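Local coordinates for protein homocysteine S-methyltransferase (Escherichia coli, PDB 5DMM) that catalyses methyl transfer from S-methylmethionine, or less efficiently S-adenosylmethionine, to homocysteine, yielding methionine, and uses zinc as cofactor, at residues Y58-A63 with L107-Q112; S194-L197 with L203-G206. One frame throughout, in Å; residues are numbered along the deposited sequence.

Contact 1: residues Y58-A63 with L107-Q112; sequences YYRAGA and LAENPQ
R60 and E109 form a salt bridge between the C-terminal ends of two outer helices of the TIM barrel, 48-61 and 85-109. The two side chains meet at about a right angle. R60 is extended from CG to NE, and its guanidinium turns an edge to the carboxylate, whose carbon CD lies in the guanidinium plane. E109 reaches across with CG anti to its backbone N (chi1 164°) and an extended chain beyond. Long, flexible residues suit this place, because the backbones stay well apart: the nearest CA atoms, those of R60 and N110, are 9.1 Å from each other. Both residues are exposed, so the pair is a surface link.

Apart from this pair, the helix ends are finished separately. G62 closes helix 48-61 in a Schellman motif; at its positive phi a CB would press on the carbonyl O of A61. OD1 of N110 accepts from the backbone N of Q112 in an Asx turn. Y59 is buried, its hydroxyl bonded to L117 O.

The carboxylate is twisted 46° from the guanidinium plane. R60 NH2 donates to the syn side of E109 OE1 at 3.2 Å, 31° out of the carboxylate plane, while R60 NE makes weak bonds to E109 OE1 and OE2, both 3.4 Å long.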
loop_
_atom_site.group_PDB
_atom_site.type_symbol
_atom_site.label_atom_id
_atom_site.label_comp_id
_atom_site.label_asym_id
_atom_site.label_seq_id
_atom_site.Cartn_x
_atom_site.Cartn_y
_atom_site.Cartn_z
ATOM N N TYR A 58 -1.892 -6.681 13.578
ATOM C CA TYR A 58 -0.665 -6.640 12.788
ATOM C C TYR A 58 0.468 -5.936 13.537
ATOM O O TYR A 58 1.618 -6.366 13.450
ATOM C CB TYR A 58 -0.912 -5.964 11.430
ATOM C CG TYR A 58 -1.458 -6.920 10.386
ATOM C CD1 TYR A 58 -0.674 -7.972 9.914
ATOM C CD2 TYR A 58 -2.750 -6.768 9.864
ATOM C CE1 TYR A 58 -1.139 -8.845 8.968
ATOM C CE2 TYR A 58 -3.235 -7.656 8.901
ATOM C CZ TYR A 58 -2.412 -8.702 8.471
ATOM O OH TYR A 58 -2.827 -9.603 7.519
ATOM N N TYR A 59 0.171 -4.858 14.260
ATOM C CA TYR A 59 1.228 -4.219 15.050
ATOM C C TYR A 59 1.767 -5.206 16.099
ATOM O O TYR A 59 2.961 -5.231 16.373
ATOM C CB TYR A 59 0.730 -2.945 15.735
ATOM C CG TYR A 59 0.593 -1.691 14.871
ATOM C CD1 TYR A 59 1.632 -1.241 14.049
ATOM C CD2 TYR A 59 -0.571 -0.932 14.923
ATOM C CE1 TYR A 59 1.499 -0.074 13.288
ATOM C CE2 TYR A 59 -0.710 0.240 14.168
ATOM C CZ TYR A 59 0.331 0.656 13.350
ATOM O OH TYR A 59 0.206 1.800 12.604
ATOM N N ARG A 60 0.883 -6.022 16.674
ATOM C CA ARG A 60 1.290 -7.046 17.633
ATOM C C ARG A 60 2.188 -8.094 16.988
ATOM O O ARG A 60 3.131 -8.575 17.613
ATOM C CB ARG A 60 0.071 -7.733 18.255
ATOM C CG ARG A 60 -0.659 -6.893 19.272
ATOM C CD ARG A 60 -1.835 -7.660 19.871
ATOM N NE ARG A 60 -2.350 -6.970 21.045
ATOM C CZ ARG A 60 -3.613 -7.010 21.439
ATOM N NH1 ARG A 60 -4.502 -7.708 20.740
ATOM N NH2 ARG A 60 -3.988 -6.352 22.528
ATOM N N ALA A 61 1.900 -8.432 15.733
ATOM C CA ALA A 61 2.666 -9.438 15.010
ATOM C C ALA A 61 4.050 -8.919 14.603
ATOM O O ALA A 61 4.915 -9.695 14.191
ATOM C CB ALA A 61 1.897 -9.902 13.790
ATOM N N GLY A 62 4.254 -7.610 14.706
ATOM C CA GLY A 62 5.549 -7.035 14.403
ATOM C C GLY A 62 5.555 -5.979 13.316
ATOM O O GLY A 62 6.606 -5.396 13.035
ATOM N N ALA A 63 4.400 -5.724 12.697
ATOM C CA ALA A 63 4.311 -4.686 11.671
ATOM C C ALA A 63 4.707 -3.335 12.248
ATOM O O ALA A 63 4.325 -2.997 13.360
ATOM C CB ALA A 63 2.891 -4.612 11.085
ATOM N N LEU A 107 0.851 1.284 21.391
ATOM C CA LEU A 107 1.925 2.014 22.062
ATOM C C LEU A 107 1.608 2.224 23.533
ATOM O O LEU A 107 2.508 2.439 24.339
ATOM C CB LEU A 107 2.186 3.359 21.379
ATOM C CG LEU A 107 2.843 3.260 20.007
ATOM C CD1 LEU A 107 2.924 4.624 19.349
ATOM C CD2 LEU A 107 4.230 2.630 20.115
ATOM N N ALA A 108 0.333 2.160 23.886
ATOM C CA ALA A 108 -0.045 2.186 25.294
ATOM C C ALA A 108 0.354 0.849 25.939
ATOM O O ALA A 108 0.931 0.812 27.028
ATOM C CB ALA A 108 -1.541 2.452 25.447
ATOM N N GLU A 109 0.051 -0.239 25.237
ATOM C CA GLU A 109 0.439 -1.596 25.621
ATOM C C GLU A 109 1.958 -1.790 25.616
ATOM O O GLU A 109 2.524 -2.312 26.575
ATOM C CB GLU A 109 -0.239 -2.592 24.671
ATOM C CG GLU A 109 0.298 -4.012 24.647
ATOM C CD GLU A 109 -0.430 -4.864 23.606
ATOM O OE1 GLU A 109 -1.520 -4.444 23.160
ATOM O OE2 GLU A 109 0.080 -5.940 23.230
ATOM N N ASN A 110 2.613 -1.358 24.540
ATOM C CA ASN A 110 4.057 -1.535 24.380
ATOM C C ASN A 110 4.750 -0.245 23.944
ATOM O O ASN A 110 5.002 -0.049 22.761
ATOM C CB ASN A 110 4.351 -2.645 23.359
ATOM C CG ASN A 110 5.848 -2.955 23.217
ATOM O OD1 ASN A 110 6.664 -2.577 24.062
ATOM N ND2 ASN A 110 6.206 -3.662 22.146
ATOM N N PRO A 111 5.075 0.634 24.907
ATOM C CA PRO A 111 5.740 1.911 24.592
ATOM C C PRO A 111 7.131 1.725 23.977
ATOM O O PRO A 111 7.683 2.664 23.407
ATOM C CB PRO A 111 5.841 2.606 25.955
ATOM C CG PRO A 111 4.878 1.875 26.849
ATOM C CD PRO A 111 4.832 0.474 26.350
ATOM N N GLN A 112 7.679 0.523 24.088
ATOM C CA GLN A 112 9.014 0.230 23.584
ATOM C C GLN A 112 8.977 -0.321 22.158
ATOM O O GLN A 112 9.970 -0.851 21.659
ATOM C CB GLN A 112 9.718 -0.765 24.513
ATOM C CG GLN A 112 11.123 -0.354 24.918
ATOM C CD GLN A 112 11.141 0.932 25.721
ATOM O OE1 GLN A 112 10.300 1.143 26.596
ATOM N NE2 GLN A 112 12.099 1.806 25.418
#

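Contact 2: residues S194-L197 with L203-G206; sequences SFTL and LSDG
T196 and S204 meet through backbone and side chain where strand 191-197 of the TIM barrel doubles back in a short antiparallel hairpin. T196 O accepts from the backbone N of S204 at 3.1 Å, the donor tilted 33° from the carbonyl plane. T196 OG1 and S204 OG form a close hydroxyl pair, 2.7 Å apart, with more than one acceptor in reach of the serine proton. OG1 of T196 sits between its own backbone N and carbonyl carbon (chi1 62°). It also bonds to E134 O, and S204 OG bonds weakly to Y135 O. Small hydroxyl residues thus suit a buried spot lined with carbonyls, and tie the hairpin to the 134-135 loop.

L197 and L203 form a non-hydrogen-bonded pair with diverging side chains. CD2 of L203 turns back onto F195 CB, an apolar contact of 3.6 Å. L203 also opens a type I turn, closed by G206 N donating to L203 O at 2.9 Å; G206, at positive phi, has no CB to clash. Aspartate suits this turn: D205 OD2 accepts from F173 N and OD1 pairs with T207 OG1.

The T196 side chain is about 7 Å from the bound homocysteine and from a zinc ion. On the outer side, F195 and L203 pack against helices 173-183 and 209-217, while backbone bonds join S194 and T196 to strand 164-170 and F195 to strand 222-228.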
loop_
_atom_site.group_PDB
_atom_site.type_symbol
_atom_site.label_atom_id
_atom_site.label_comp_id
_atom_site.label_asym_id
_atom_site.label_seq_id
_atom_site.Cartn_x
_atom_site.Cartn_y
_atom_site.Cartn_z
ATOM N N SER A 194 4.403 1.200 -5.624
ATOM C CA SER A 194 4.577 -0.228 -5.813
ATOM C C SER A 194 3.746 -0.703 -7.002
ATOM O O SER A 194 2.609 -0.264 -7.181
ATOM C CB SER A 194 4.204 -0.972 -4.535
ATOM O OG SER A 194 4.329 -2.373 -4.721
ATOM N N PHE A 195 4.327 -1.605 -7.794
ATOM C CA PHE A 195 3.840 -1.954 -9.130
ATOM C C PHE A 195 3.411 -3.407 -9.278
ATOM O O PHE A 195 3.930 -4.289 -8.579
ATOM C CB PHE A 195 4.938 -1.681 -10.173
ATOM C CG PHE A 195 5.666 -0.393 -9.955
ATOM C CD1 PHE A 195 4.990 0.815 -10.038
ATOM C CD2 PHE A 195 7.015 -0.387 -9.658
ATOM C CE1 PHE A 195 5.650 2.008 -9.829
ATOM C CE2 PHE A 195 7.685 0.809 -9.447
ATOM C CZ PHE A 195 6.998 2.005 -9.529
ATOM N N THR A 196 2.490 -3.661 -10.210
ATOM C CA THR A 196 2.277 -5.022 -10.709
ATOM C C THR A 196 3.015 -5.178 -12.039
ATOM O O THR A 196 3.241 -4.194 -12.759
ATOM C CB THR A 196 0.787 -5.382 -10.898
ATOM O OG1 THR A 196 0.194 -4.520 -11.875
ATOM C CG2 THR A 196 0.048 -5.280 -9.582
ATOM N N LEU A 197 3.389 -6.414 -12.355
ATOM C CA LEU A 197 4.327 -6.671 -13.441
ATOM C C LEU A 197 3.776 -7.608 -14.500
ATOM O O LEU A 197 2.950 -8.477 -14.210
ATOM C CB LEU A 197 5.627 -7.258 -12.879
ATOM C CG LEU A 197 6.363 -6.386 -11.863
ATOM C CD1 LEU A 197 7.575 -7.108 -11.341
ATOM C CD2 LEU A 197 6.763 -5.032 -12.448
ATOM N N LEU A 203 6.444 -3.377 -16.405
ATOM C CA LEU A 203 5.122 -3.059 -15.870
ATOM C C LEU A 203 4.054 -3.919 -16.520
ATOM O O LEU A 203 4.243 -4.384 -17.638
ATOM C CB LEU A 203 4.788 -1.586 -16.123
ATOM C CG LEU A 203 4.884 -0.531 -15.026
ATOM C CD1 LEU A 203 4.028 0.689 -15.419
ATOM C CD2 LEU A 203 4.444 -1.091 -13.697
ATOM N N SER A 204 2.916 -4.095 -15.844
ATOM C CA SER A 204 1.784 -4.820 -16.415
ATOM C C SER A 204 1.395 -4.293 -17.806
ATOM O O SER A 204 1.063 -5.084 -18.690
ATOM C CB SER A 204 0.568 -4.745 -15.483
ATOM O OG SER A 204 0.771 -5.501 -14.298
ATOM N N ASP A 205 1.454 -2.975 -18.005
ATOM C CA ASP A 205 1.073 -2.379 -19.295
ATOM C C ASP A 205 2.172 -2.446 -20.362
ATOM O O ASP A 205 1.990 -1.935 -21.466
ATOM C CB ASP A 205 0.632 -0.924 -19.113
ATOM C CG ASP A 205 1.788 0.034 -18.827
ATOM O OD1 ASP A 205 2.950 -0.402 -18.684
ATOM O OD2 ASP A 205 1.528 1.250 -18.727
ATOM N N GLY A 206 3.310 -3.049 -20.026
ATOM C CA GLY A 206 4.375 -3.246 -20.997
ATOM C C GLY A 206 5.609 -2.363 -20.837
ATOM O O GLY A 206 6.652 -2.635 -21.432
#

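Overall arrangement
From the N terminus, helix 48-61 leads into contact 1; the chain then runs through strand 65-67 and the helices that follow before helix 85-109 returns to close this 43-residue loop. Strand 117-122 comes next, and after strand 164-170 and helix 173-183 the chain enters strand 191-197. Contact 2 closes a much shorter loop, of five residues, ahead of helix 209-217. The two loops follow one another in series, neither nesting nor crossing. The centres of contacts 1 and 2 are about 33 Å apart, on opposite sides of the chain's centre. Contact 1 joins two outer helices at the surface, whereas contact 2 folds a hairpin onto the end of a barrel strand.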